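Local coordinates for protein predicted protease of the collagenase family (Methanopyrus kandleri, PDB 5D88) that binds zinc and, as a TIM-barrel member of the U32 family, probably acts as a peptidase, at residues A[32-37]-A[42-47]; A[79-84]-A[136-141]; A[149-154]-A[160-165]. All coordinates share one frame; numbering follows the deposited sequence.

Interaction 1. Residues A[32-37]-A[42-47]; sequences HHLDTV and DGIVVP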
ATOM      1  N   HIS A  32       9.767  16.030  25.451  1.00 45.97           N
ATOM      2  CA  HIS A  32       8.826  16.990  26.019  1.00 48.74           C
ATOM      3  C   HIS A  32       7.385  16.487  25.929  1.00 47.00           C
ATOM      4  O   HIS A  32       6.589  16.706  26.848  1.00 46.59           O
ATOM      5  CB  HIS A  32       8.963  18.342  25.320  1.00 51.81           C
ATOM      6  CG  HIS A  32       7.914  19.327  25.725  1.00 57.04           C
ATOM      7  ND1 HIS A  32       7.873  19.891  26.983  1.00 59.99           N
ATOM      8  CD2 HIS A  32       6.855  19.832  25.049  1.00 59.57           C
ATOM      9  CE1 HIS A  32       6.840  20.712  27.060  1.00 61.50           C
ATOM     10  NE2 HIS A  32       6.209  20.696  25.899  1.00 61.51           N
ATOM     11  N   HIS A  33       7.029  15.847  24.811  1.00 44.90           N
ATOM     12  CA  HIS A  33       5.704  15.261  24.614  1.00 45.97           C
ATOM     13  C   HIS A  33       5.357  14.281  25.730  1.00 45.75           C
ATOM     14  O   HIS A  33       4.183  14.139  26.094  1.00 43.59           O
ATOM     15  CB  HIS A  33       5.698  14.556  23.247  1.00 48.81           C
ATOM     16  CG  HIS A  33       4.341  14.301  22.648  1.00 51.34           C
ATOM     17  ND1 HIS A  33       4.153  13.390  21.622  1.00 48.33           N
ATOM     18  CD2 HIS A  33       3.127  14.856  22.885  1.00 50.96           C
ATOM     19  CE1 HIS A  33       2.879  13.375  21.277  1.00 51.09           C
ATOM     20  NE2 HIS A  33       2.232  14.260  22.023  1.00 50.93           N
ATOM     21  N   LEU A  34       6.366  13.601  26.278  1.00 43.22           N
ATOM     22  CA  LEU A  34       6.143  12.619  27.335  1.00 43.47           C
ATOM     23  C   LEU A  34       5.497  13.248  28.559  1.00 45.19           C
ATOM     24  O   LEU A  34       4.691  12.603  29.242  1.00 45.24           O
ATOM     25  CB  LEU A  34       7.470  11.963  27.725  1.00 43.04           C
ATOM     26  CG  LEU A  34       7.428  10.862  28.790  1.00 44.73           C
ATOM     27  CD1 LEU A  34       6.484   9.736  28.372  1.00 42.72           C
ATOM     28  CD2 LEU A  34       8.838  10.301  29.071  1.00 43.61           C
ATOM     29  N   ASP A  35       5.852  14.497  28.869  1.00 44.77           N
ATOM     30  CA  ASP A  35       5.328  15.152  30.060  1.00 45.75           C
ATOM     31  C   ASP A  35       3.829  15.416  29.978  1.00 46.09           C
ATOM     32  O   ASP A  35       3.227  15.745  31.003  1.00 48.12           O
ATOM     33  CB  ASP A  35       6.050  16.481  30.307  1.00 47.66           C
ATOM     34  CG  ASP A  35       7.474  16.305  30.814  1.00 51.80           C
ATOM     35  OD1 ASP A  35       7.917  15.164  31.077  1.00 53.82           O
ATOM     36  OD2 ASP A  35       8.155  17.337  30.965  1.00 53.22           O
ATOM     37  N   THR A  36       3.220  15.311  28.797  1.00 46.35           N
ATOM     38  CA  THR A  36       1.788  15.552  28.627  1.00 49.04           C
ATOM     39  C   THR A  36       0.958  14.274  28.678  1.00 46.59           C
ATOM     40  O   THR A  36      -0.278  14.342  28.684  1.00 49.37           O
ATOM     41  CB  THR A  36       1.522  16.264  27.295  1.00 54.17           C
ATOM     42  OG1 THR A  36       1.557  15.311  26.222  1.00 56.56           O
ATOM     43  CG2 THR A  36       2.566  17.367  27.051  1.00 53.21           C
ATOM     44  N   VAL A  37       1.597  13.124  28.714  1.00 42.59           N
ATOM     45  CA  VAL A  37       0.872  11.857  28.799  1.00 41.96           C
ATOM     46  C   VAL A  37       0.167  11.784  30.147  1.00 44.68           C
ATOM     47  O   VAL A  37       0.808  12.021  31.186  1.00 44.28           O
ATOM     48  CB  VAL A  37       1.836  10.690  28.626  1.00 41.74           C
ATOM     49  CG1 VAL A  37       1.120   9.349  28.891  1.00 44.50           C
ATOM     50  CG2 VAL A  37       2.441  10.727  27.237  1.00 43.31           C
ATOM     51  N   ASP A  42      -1.577   3.545  30.383  1.00 41.68           N
ATOM     52  CA  ASP A  42      -0.965   2.230  30.465  1.00 41.57           C
ATOM     53  C   ASP A  42       0.403   2.220  29.798  1.00 37.45           C
ATOM     54  O   ASP A  42       1.333   1.571  30.290  1.00 38.74           O
ATOM     55  CB  ASP A  42      -1.901   1.191  29.857  1.00 45.44           C
ATOM     56  CG  ASP A  42      -3.149   0.995  30.702  1.00 50.01           C
ATOM     57  OD1 ASP A  42      -3.042   0.368  31.772  1.00 53.30           O
ATOM     58  OD2 ASP A  42      -4.225   1.490  30.318  1.00 50.20           O
ATOM     59  N   GLY A  43       0.565   2.968  28.719  1.00 35.56           N
ATOM     60  CA  GLY A  43       1.827   2.913  28.007  1.00 33.47           C
ATOM     61  C   GLY A  43       1.947   4.018  26.982  1.00 31.88           C
ATOM     62  O   GLY A  43       1.008   4.775  26.725  1.00 31.45           O
ATOM     63  N   ILE A  44       3.144   4.112  26.418  1.00 30.39           N
ATOM     64  CA  ILE A  44       3.417   5.028  25.324  1.00 29.40           C
ATOM     65  C   ILE A  44       3.902   4.240  24.116  1.00 28.85           C
ATOM     66  O   ILE A  44       4.440   3.128  24.233  1.00 29.68           O
ATOM     67  CB  ILE A  44       4.438   6.119  25.715  1.00 33.43           C
ATOM     68  CG1 ILE A  44       5.739   5.476  26.194  1.00 33.53           C
ATOM     69  CG2 ILE A  44       3.834   7.036  26.785  1.00 34.28           C
ATOM     70  CD1 ILE A  44       6.961   6.272  25.895  1.00 36.73           C
ATOM     71  N   VAL A  45       3.678   4.833  22.942  1.00 28.03           N
ATOM     72  CA  VAL A  45       4.111   4.313  21.648  1.00 27.11           C
ATOM     73  C   VAL A  45       5.094   5.323  21.090  1.00 28.34           C
ATOM     74  O   VAL A  45       4.741   6.492  20.913  1.00 28.99           O
ATOM     75  CB  VAL A  45       2.918   4.116  20.694  1.00 28.35           C
ATOM     76  CG1 VAL A  45       3.370   3.669  19.314  1.00 28.48           C
ATOM     77  CG2 VAL A  45       1.956   3.127  21.286  1.00 29.94           C
ATOM     78  N   VAL A  46       6.324   4.892  20.831  1.00 27.61           N
ATOM     79  CA  VAL A  46       7.398   5.790  20.441  1.00 27.40           C
ATOM     80  C   VAL A  46       7.909   5.382  19.061  1.00 25.23           C
ATOM     81  O   VAL A  46       8.272   4.214  18.846  1.00 26.21           O
ATOM     82  CB  VAL A  46       8.535   5.812  21.486  1.00 30.87           C
ATOM     83  CG1 VAL A  46       9.119   4.451  21.702  1.00 36.57           C
ATOM     84  CG2 VAL A  46       9.617   6.781  21.085  1.00 30.57           C
ATOM     85  N   PRO A  47       7.930   6.292  18.089  1.00 25.37           N
ATOM     86  CA  PRO A  47       8.448   5.956  16.755  1.00 25.03           C
ATOM     87  C   PRO A  47       9.932   5.667  16.813  1.00 25.07           C
ATOM     88  O   PRO A  47      10.704   6.477  17.338  1.00 27.18           O
ATOM     89  CB  PRO A  47       8.181   7.226  15.930  1.00 25.48           C
ATOM     90  CG  PRO A  47       7.252   8.009  16.713  1.00 26.99           C
ATOM     91  CD  PRO A  47       7.478   7.687  18.148  1.00 25.59           C
TER

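Interaction 2. Residues A[79-84]-A[136-141]; sequences SVQALM and TVVVSH. With ACT (acetate ion), chain C.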
ATOM      1  N   SER A  79       4.376   1.230  30.327  1.00 39.16           N
ATOM      2  CA  SER A  79       4.800   0.285  29.302  1.00 38.36           C
ATOM      3  C   SER A  79       5.190   1.051  28.042  1.00 34.03           C
ATOM      4  O   SER A  79       4.767   2.190  27.825  1.00 34.38           O
ATOM      5  CB  SER A  79       3.693  -0.728  28.996  1.00 39.99           C
ATOM      6  OG  SER A  79       3.369  -1.468  30.156  1.00 43.12           O
ATOM      7  N   VAL A  80       6.023   0.422  27.216  1.00 32.76           N
ATOM      8  CA  VAL A  80       6.604   1.071  26.045  1.00 33.13           C
ATOM      9  C   VAL A  80       6.487   0.161  24.836  1.00 30.90           C
ATOM     10  O   VAL A  80       6.967  -0.980  24.857  1.00 31.66           O
ATOM     11  CB  VAL A  80       8.081   1.445  26.272  1.00 33.51           C
ATOM     12  CG1 VAL A  80       8.685   2.037  25.009  1.00 34.75           C
ATOM     13  CG2 VAL A  80       8.201   2.410  27.454  1.00 35.46           C
ATOM     14  N   GLN A  81       5.919   0.684  23.759  1.00 27.38           N
ATOM     15  CA  GLN A  81       5.949  -0.006  22.483  1.00 26.57           C
ATOM     16  C   GLN A  81       6.657   0.852  21.447  1.00 26.58           C
ATOM     17  O   GLN A  81       6.490   2.074  21.404  1.00 27.97           O
ATOM     18  CB  GLN A  81       4.543  -0.367  22.011  1.00 27.96           C
ATOM     19  CG  GLN A  81       3.881  -1.398  22.908  1.00 29.32           C
ATOM     20  CD  GLN A  81       2.439  -1.705  22.550  1.00 30.08           C
ATOM     21  OE1 GLN A  81       1.789  -0.978  21.800  1.00 29.38           O
ATOM     22  NE2 GLN A  81       1.923  -2.790  23.113  1.00 30.99           N
ATOM     23  N   ALA A  82       7.494   0.197  20.657  1.00 27.15           N
ATOM     24  CA  ALA A  82       8.151   0.819  19.522  1.00 25.14           C
ATOM     25  C   ALA A  82       7.203   0.819  18.335  1.00 25.37           C
ATOM     26  O   ALA A  82       6.624  -0.217  17.999  1.00 27.38           O
ATOM     27  CB  ALA A  82       9.424   0.046  19.163  1.00 26.63           C
ATOM     28  N   LEU A  83       7.075   1.968  17.683  1.00 25.01           N
ATOM     29  CA  LEU A  83       6.326   2.092  16.438  1.00 24.62           C
ATOM     30  C   LEU A  83       7.307   1.966  15.280  1.00 22.83           C
ATOM     31  O   LEU A  83       8.154   2.843  15.066  1.00 25.17           O
ATOM     32  CB  LEU A  83       5.569   3.419  16.389  1.00 23.25           C
ATOM     33  CG  LEU A  83       4.712   3.707  15.154  1.00 24.76           C
ATOM     34  CD1 LEU A  83       3.545   2.707  15.052  1.00 27.26           C
ATOM     35  CD2 LEU A  83       4.187   5.112  15.225  1.00 27.26           C
ATOM     36  N   MET A  84       7.182   0.869  14.544  1.00 22.94           N
ATOM     37  CA  MET A  84       8.055   0.525  13.415  1.00 21.23           C
ATOM     38  C   MET A  84       7.146  -0.019  12.317  1.00 22.75           C
ATOM     39  O   MET A  84       7.264  -1.154  11.871  1.00 23.85           O
ATOM     40  CB  MET A  84       9.119  -0.499  13.815  1.00 24.14           C
ATOM     41  CG  MET A  84      10.212  -0.639  12.778  1.00 27.44           C
ATOM     42  SD  MET A  84      11.507  -1.748  13.329  1.00 27.78           S
ATOM     43  CE  MET A  84      10.563  -3.228  13.399  1.00 29.48           C
ATOM     44  N   THR A 136       5.100  -8.117  22.726  1.00 32.50           N
ATOM     45  CA  THR A 136       3.739  -7.951  22.228  1.00 29.74           C
ATOM     46  C   THR A 136       3.793  -7.533  20.765  1.00 28.68           C
ATOM     47  O   THR A 136       4.438  -6.539  20.428  1.00 30.32           O
ATOM     48  CB  THR A 136       2.975  -6.885  23.027  1.00 31.19           C
ATOM     49  OG1 THR A 136       3.044  -7.165  24.417  1.00 33.26           O
ATOM     50  CG2 THR A 136       1.511  -6.853  22.617  1.00 33.06           C
ATOM     51  N   VAL A 137       3.109  -8.272  19.900  1.00 27.11           N
ATOM     52  CA  VAL A 137       3.096  -7.988  18.467  1.00 27.21           C
ATOM     53  C   VAL A 137       1.781  -7.295  18.132  1.00 26.21           C
ATOM     54  O   VAL A 137       0.710  -7.913  18.184  1.00 27.85           O
ATOM     55  CB  VAL A 137       3.276  -9.262  17.635  1.00 28.50           C
ATOM     56  CG1 VAL A 137       3.312  -8.933  16.154  1.00 30.38           C
ATOM     57  CG2 VAL A 137       4.537  -9.991  18.041  1.00 30.71           C
ATOM     58  N   VAL A 138       1.865  -6.005  17.805  1.00 26.28           N
ATOM     59  CA  VAL A 138       0.704  -5.156  17.527  1.00 26.01           C
ATOM     60  C   VAL A 138       0.703  -4.836  16.038  1.00 25.23           C
ATOM     61  O   VAL A 138       1.687  -4.303  15.510  1.00 25.56           O
ATOM     62  CB  VAL A 138       0.744  -3.855  18.339  1.00 26.57           C
ATOM     63  CG1 VAL A 138      -0.502  -3.007  18.072  1.00 27.35           C
ATOM     64  CG2 VAL A 138       0.899  -4.131  19.806  1.00 28.23           C
ATOM     65  N   VAL A 139      -0.398  -5.138  15.360  1.00 24.41           N
ATOM     66  CA  VAL A 139      -0.554  -4.736  13.967  1.00 23.77           C
ATOM     67  C   VAL A 139      -1.050  -3.295  13.927  1.00 22.72           C
ATOM     68  O   VAL A 139      -2.119  -2.966  14.464  1.00 24.02           O
ATOM     69  CB  VAL A 139      -1.510  -5.661  13.217  1.00 23.73           C
ATOM     70  CG1 VAL A 139      -1.680  -5.175  11.779  1.00 24.30           C
ATOM     71  CG2 VAL A 139      -0.986  -7.099  13.244  1.00 24.97           C
ATOM     72  N   SER A 140      -0.275  -2.441  13.276  1.00 22.75           N
ATOM     73  CA  SER A 140      -0.598  -1.032  13.147  1.00 21.58           C
ATOM     74  C   SER A 140      -1.841  -0.814  12.302  1.00 22.30           C
ATOM     75  O   SER A 140      -2.148  -1.580  11.398  1.00 24.28           O
ATOM     76  CB  SER A 140       0.569  -0.291  12.488  1.00 22.90           C
ATOM     77  OG  SER A 140       0.344   1.119  12.490  1.00 24.94           O
ATOM     78  N   HIS A 141      -2.531   0.299  12.574  1.00 23.54           N
ATOM     79  CA  HIS A 141      -3.589   0.744  11.684  1.00 24.92           C
ATOM     80  C   HIS A 141      -3.083   0.999  10.267  1.00 25.02           C
ATOM     81  O   HIS A 141      -3.886   0.994   9.336  1.00 26.36           O
ATOM     82  CB  HIS A 141      -4.251   2.001  12.260  1.00 26.52           C
ATOM     83  CG  HIS A 141      -3.443   3.237  12.080  1.00 25.93           C
ATOM     84  ND1 HIS A 141      -2.367   3.543  12.885  1.00 26.34           N
ATOM     85  CD2 HIS A 141      -3.533   4.233  11.169  1.00 27.13           C
ATOM     86  CE1 HIS A 141      -1.810   4.659  12.461  1.00 26.65           C
ATOM     87  NE2 HIS A 141      -2.510   5.110  11.433  1.00 28.21           N
TER
HETATM   88  C   ACT C 302      -1.684   8.334  10.190  1.00 29.69           C
HETATM   89  O   ACT C 302      -2.710   7.615  10.257  1.00 28.53           O
HETATM   90  OXT ACT C 302      -0.776   7.935   9.426  1.00 30.11           O
HETATM   91  CH3 ACT C 302      -1.568   9.620  10.962  1.00 29.97           C
HETATM   92  O   HOH W   1       3.184  -4.360  25.300  1.00 35.15           O

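Interaction 3. Residues A[149-154]-A[160-165]; sequences EKAWHF and DVITVD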
ATOM      1  N   GLU A 149     -11.456 -11.354   7.417  0.58 34.41           N
ATOM      2  CA  GLU A 149     -10.464 -12.129   6.678  0.58 34.93           C
ATOM      3  C   GLU A 149      -9.056 -11.605   6.931  0.58 32.07           C
ATOM      4  O   GLU A 149      -8.135 -12.373   7.221  0.58 32.08           O
ATOM      5  CB  GLU A 149     -10.778 -12.092   5.179  0.58 37.43           C
ATOM      6  CG  GLU A 149     -12.040 -12.859   4.753  0.58 40.08           C
ATOM      7  CD  GLU A 149     -13.366 -12.210   5.174  0.58 42.63           C
ATOM      8  OE1 GLU A 149     -13.479 -10.965   5.250  0.58 38.58           O
ATOM      9  OE2 GLU A 149     -14.320 -12.978   5.419  0.58 47.01           O
ATOM     10  N   LYS A 150      -8.865 -10.294   6.787  1.00 31.05           N
ATOM     11  CA  LYS A 150      -7.551  -9.704   7.003  1.00 29.31           C
ATOM     12  C   LYS A 150      -7.101  -9.890   8.440  1.00 29.72           C
ATOM     13  O   LYS A 150      -5.932 -10.198   8.701  1.00 29.73           O
ATOM     14  CB  LYS A 150      -7.564  -8.223   6.636  1.00 30.25           C
ATOM     15  CG  LYS A 150      -7.493  -7.987   5.155  1.00 34.81           C
ATOM     16  CD  LYS A 150      -7.250  -6.515   4.802  1.00 38.18           C
ATOM     17  CE  LYS A 150      -6.766  -6.416   3.340  1.00 41.80           C
ATOM     18  NZ  LYS A 150      -6.775  -5.056   2.758  1.00 42.61           N
ATOM     19  N   ALA A 151      -8.012  -9.697   9.389  1.00 28.50           N
ATOM     20  CA  ALA A 151      -7.659  -9.901  10.787  1.00 29.52           C
ATOM     21  C   ALA A 151      -7.219 -11.332  11.029  1.00 29.31           C
ATOM     22  O   ALA A 151      -6.235 -11.580  11.735  1.00 30.02           O
ATOM     23  CB  ALA A 151      -8.849  -9.554  11.675  1.00 29.39           C
ATOM     24  N   TRP A 152      -7.937 -12.290  10.450  1.00 29.71           N
ATOM     25  CA  TRP A 152      -7.629 -13.696  10.700  1.00 31.16           C
ATOM     26  C   TRP A 152      -6.237 -14.059  10.185  1.00 30.89           C
ATOM     27  O   TRP A 152      -5.494 -14.802  10.840  1.00 30.64           O
ATOM     28  CB  TRP A 152      -8.707 -14.577  10.061  1.00 34.07           C
ATOM     29  CG  TRP A 152      -8.528 -16.033  10.364  1.00 36.28           C
ATOM     30  CD1 TRP A 152      -8.991 -16.711  11.462  1.00 38.38           C
ATOM     31  CD2 TRP A 152      -7.816 -16.989   9.579  1.00 40.12           C
ATOM     32  NE1 TRP A 152      -8.619 -18.025  11.393  1.00 43.50           N
ATOM     33  CE2 TRP A 152      -7.892 -18.219  10.250  1.00 42.57           C
ATOM     34  CE3 TRP A 152      -7.127 -16.927   8.371  1.00 41.18           C
ATOM     35  CZ2 TRP A 152      -7.307 -19.378   9.750  1.00 45.99           C
ATOM     36  CZ3 TRP A 152      -6.542 -18.081   7.882  1.00 44.37           C
ATOM     37  CH2 TRP A 152      -6.641 -19.287   8.567  1.00 45.40           C
ATOM     38  N   HIS A 153      -5.852 -13.537   9.021  1.00 29.47           N
ATOM     39  CA  HIS A 153      -4.521 -13.829   8.519  1.00 29.78           C
ATOM     40  C   HIS A 153      -3.441 -13.204   9.388  1.00 29.11           C
ATOM     41  O   HIS A 153      -2.403 -13.841   9.629  1.00 29.35           O
ATOM     42  CB  HIS A 153      -4.418 -13.389   7.064  1.00 32.93           C
ATOM     43  CG  HIS A 153      -5.137 -14.322   6.129  1.00 38.77           C
ATOM     44  ND1 HIS A 153      -4.569 -15.493   5.666  1.00 41.89           N
ATOM     45  CD2 HIS A 153      -6.388 -14.286   5.606  1.00 42.91           C
ATOM     46  CE1 HIS A 153      -5.425 -16.121   4.881  1.00 41.79           C
ATOM     47  NE2 HIS A 153      -6.540 -15.413   4.832  1.00 45.50           N
ATOM     48  N   PHE A 154      -3.655 -11.973   9.885  1.00 27.30           N
ATOM     49  CA  PHE A 154      -2.640 -11.393  10.758  1.00 27.93           C
ATOM     50  C   PHE A 154      -2.547 -12.150  12.081  1.00 29.62           C
ATOM     51  O   PHE A 154      -1.446 -12.327  12.625  1.00 29.94           O
ATOM     52  CB  PHE A 154      -2.912  -9.905  10.989  1.00 27.69           C
ATOM     53  CG  PHE A 154      -2.281  -9.009   9.970  1.00 27.76           C
ATOM     54  CD1 PHE A 154      -0.932  -8.693  10.029  1.00 28.12           C
ATOM     55  CD2 PHE A 154      -3.029  -8.492   8.940  1.00 30.11           C
ATOM     56  CE1 PHE A 154      -0.361  -7.853   9.095  1.00 27.59           C
ATOM     57  CE2 PHE A 154      -2.457  -7.665   8.003  1.00 31.49           C
ATOM     58  CZ  PHE A 154      -1.127  -7.350   8.076  1.00 30.08           C
ATOM     59  N   ASP A 160      -0.630 -10.380  18.337  1.00 30.09           N
ATOM     60  CA  ASP A 160      -1.276 -10.393  19.652  1.00 30.73           C
ATOM     61  C   ASP A 160      -2.404  -9.378  19.756  1.00 30.10           C
ATOM     62  O   ASP A 160      -3.376  -9.593  20.498  1.00 31.02           O
ATOM     63  CB  ASP A 160      -0.248 -10.079  20.741  1.00 32.83           C
ATOM     64  CG  ASP A 160       0.855 -11.131  20.833  1.00 33.76           C
ATOM     65  OD1 ASP A 160       0.516 -12.333  20.897  1.00 35.24           O
ATOM     66  OD2 ASP A 160       2.049 -10.755  20.859  1.00 34.95           O
ATOM     67  N   VAL A 161      -2.265  -8.272  19.035  1.00 29.28           N
ATOM     68  CA  VAL A 161      -3.183  -7.135  19.046  1.00 28.91           C
ATOM     69  C   VAL A 161      -3.311  -6.667  17.610  1.00 28.63           C
ATOM     70  O   VAL A 161      -2.303  -6.575  16.900  1.00 28.35           O
ATOM     71  CB  VAL A 161      -2.642  -5.979  19.913  1.00 28.28           C
ATOM     72  CG1 VAL A 161      -3.585  -4.797  19.919  1.00 29.12           C
ATOM     73  CG2 VAL A 161      -2.334  -6.444  21.302  1.00 30.23           C
ATOM     74  N   ILE A 162      -4.530  -6.358  17.177  1.00 27.75           N
ATOM     75  CA  ILE A 162      -4.760  -5.804  15.851  1.00 27.18           C
ATOM     76  C   ILE A 162      -5.429  -4.451  16.005  1.00 27.43           C
ATOM     77  O   ILE A 162      -6.470  -4.337  16.659  1.00 28.27           O
ATOM     78  CB  ILE A 162      -5.597  -6.740  14.974  1.00 27.09           C
ATOM     79  CG1 ILE A 162      -4.789  -8.011  14.677  1.00 27.80           C
ATOM     80  CG2 ILE A 162      -5.945  -6.043  13.665  1.00 30.72           C
ATOM     81  CD1 ILE A 162      -5.532  -9.073  13.898  1.00 31.51           C
ATOM     82  N   THR A 163      -4.816  -3.430  15.425  1.00 26.06           N
ATOM     83  CA  THR A 163      -5.413  -2.105  15.329  1.00 26.71           C
ATOM     84  C   THR A 163      -6.257  -2.082  14.060  1.00 27.07           C
ATOM     85  O   THR A 163      -5.742  -2.344  12.966  1.00 29.26           O
ATOM     86  CB  THR A 163      -4.340  -1.011  15.272  1.00 26.28           C
ATOM     87  OG1 THR A 163      -3.348  -1.226  16.274  1.00 28.13           O
ATOM     88  CG2 THR A 163      -4.952   0.333  15.513  1.00 26.21           C
ATOM     89  N   VAL A 164      -7.555  -1.836  14.202  1.00 28.07           N
ATOM     90  CA  VAL A 164      -8.403  -1.803  13.017  1.00 29.06           C
ATOM     91  C   VAL A 164      -8.127  -0.534  12.216  1.00 27.69           C
ATOM     92  O   VAL A 164      -7.654   0.489  12.732  1.00 28.14           O
ATOM     93  CB  VAL A 164      -9.893  -1.894  13.380  1.00 30.36           C
ATOM     94  CG1 VAL A 164     -10.198  -3.175  14.145  1.00 32.77           C
ATOM     95  CG2 VAL A 164     -10.336  -0.643  14.160  1.00 32.76           C
ATOM     96  N   ASP A 165      -8.447  -0.595  10.928  1.00 26.32           N
ATOM     97  CA  ASP A 165      -8.447   0.628  10.155  1.00 25.60           C
ATOM     98  C   ASP A 165      -9.396   1.632  10.813  1.00 27.83           C
ATOM     99  O   ASP A 165     -10.500   1.259  11.241  1.00 28.72           O
ATOM    100  CB  ASP A 165      -8.864   0.388   8.707  1.00 27.45           C
ATOM    101  CG  ASP A 165      -8.847   1.677   7.897  1.00 29.49           C
ATOM    102  OD1 ASP A 165      -7.765   2.062   7.414  1.00 30.91           O
ATOM    103  OD2 ASP A 165      -9.893   2.332   7.784  1.00 29.63           O
TER

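Interaction 1. Residues A[32-37]-A[42-47]
The chi1 of I44 is 57°, which puts CG1 in the crowded position between the backbone N and the carbonyl carbon and leaves CG2 anti to the carbonyl carbon, facing the segment 32-37. That methyl carries the whole contact. Two side chains meet it from 32-37. L34 has CG anti to its own backbone N (chi1 -178°), and a chi2 of 57° brings the CD1 branch to I44 CG2 at 4.1 Å. V37 meets the same methyl with both branches, its CG2 lying 4.0 Å from I44 CG2 and its CG1 hardly farther. L34 thus gives one methyl and V37 two, each side chain crossing I44 at about a right angle. The backbones stay well apart: the nearest CA pair, V37 and I44, is separated by 8.1 Å, and no hydrogen bond passes between the segments.

What sets L34 and V37 side by side is a type I turn from one to the other, closed by V37 N bonding to L34 O at 3.2 Å. Just before it, H33 O takes two donors. T36 N reaches it at 3.1 Å, and T36 OG1 reaches H33 O at 2.9 Å, in the plane of the carbonyl; this second bond helps fix the rotation of the threonine.

I44 also packs on I69 and A73 of helix 63-75 and on V80 of the next strand, while L34 rests on V72 of that same helix and V37 on Y26 of strand 23-27. The contact therefore fills the outer side of the barrel wall where, within the first beta-alpha-beta unit, the short helix 31-34 and the turn after it lead into strand 43-47, beside helix 63-75.

Interaction 2. Residues A[79-84]-A[136-141]
Q81 and V138 form the close part of this contact, and they do so with a single methyl. V138 CG2 lies 3.7 Å from Q81 NE2 and 3.8 Å from Q81 OE1, almost evenly between the two, and it sits 3.0 Å off the amide plane, displaced past the OE1/NE2 end. The glutamine chain runs extended beyond CG (chi2 175°), which carries its amide from one strand across to the other; the two side chains cross at about a right angle. Q81 OE1 is hydrogen-bonded to R187 NH2, which helps fix the rotation of the amide and leaves NE2 turned toward the start of strand 136-139.

Both strands belong to the eight-stranded parallel barrel of a TIM fold, but they are not neighbours: strand 117-120 runs between them, and V119 touches Q81, L83, V138 and S140. The contact is thus made on the barrel's inner face, side chain to side chain over strand 117-120.

Toward the start of strand 136-139 the fit is looser. T136 CG2 is 4.1 Å from Q81 NE2, and the polar ends are joined through a water that accepts from Q81 NE2 at 3.0 Å and lies 2.9 Å from T136 OG1. T136 is partly exposed here, and its OG1 also bonds weakly to D116 O. At the other end L83 only grazes S140, its CD1 being 4.4 Å from S140 OG; that hydroxyl is engaged by D85 OD2 and T142 N. Beyond it the H141 ring turns to an acetate, probably from the crystallisation liquor. H141 NE2 donates to one acetate oxygen at 2.8 Å with an N-H...O angle of 155°, and the acetate carbon lies in the ring plane at its edge. The anion is held as well by L56 N, I193 N and R204 NH2.

Interaction 3. Residues A[149-154]-A[160-165]
A151 and I162 are the facing residues where helix 148-157 packs against strand 161-163, their CA atoms 7.1 Å apart; the helical turn here is held by H153 N to E149 O and F154 N to K150 O, both at 3.1 Å. One side chain spans the gap. With CG1 beside its backbone N (chi1 -67°) and the chain then stretched straight (chi2 176°), I162 sends its terminal methyl onto the helix backbone. I162 CD1 comes within 3.4 Å of A151 O and 4.0 Å of A151 CB, so the methyl rests on the main chain at A151 as well as on its CB. F154 closes the place from the next turn with its CB, 4.0 Å from I162 CD1. The side chain then leads away from I162, packing on V139 and V145, and the ring does not touch the isoleucine. No hydrogen bond joins the segments; the contact is apolar apart from the carbonyl oxygen of A151.

W152 and H153 point away from the strand and meet each other instead: the edge of the indole lies over the imidazole, with W152 CE3 3.8 Å above the H153 ring plane near its centre. K150 NZ donates to F195 O of the second subunit, and H153 packs on P198 of that subunit, so this helix takes part in the dimer interface.

I178 of helix 172-181 lies against A151, and V184 against I162, extending the apolar layer toward helix 172-181. This is the helix-on-strand packing of a beta-alpha-beta crossover: strand 136-139, helix 148-157 and strand 161-163 make one unit of the TIM barrel, with the helix laid on the outer face of the parallel sheet.

In the fold
All three interactions hang on one closed parallel sheet. Interactions 1 and 2, centres 13 Å apart, are joined by pairing of the neighbouring strands 43-47 and 79-83, where V46 O lies 2.8 Å from L83 N. Interactions 2 and 3, also 13 Å apart, are linked in the same way between strands 136-139 and 161-163, V139 N being 2.8 Å from V161 O. Interactions 1 and 3 lie on opposite sides of the chain's centre, their own centres about 24 Å apart. Both are helix-side contacts on the outside of the barrel, whereas interaction 2 lies on its inner face, spanning strand 117-120. None of them includes the zinc ligands C88 and H209.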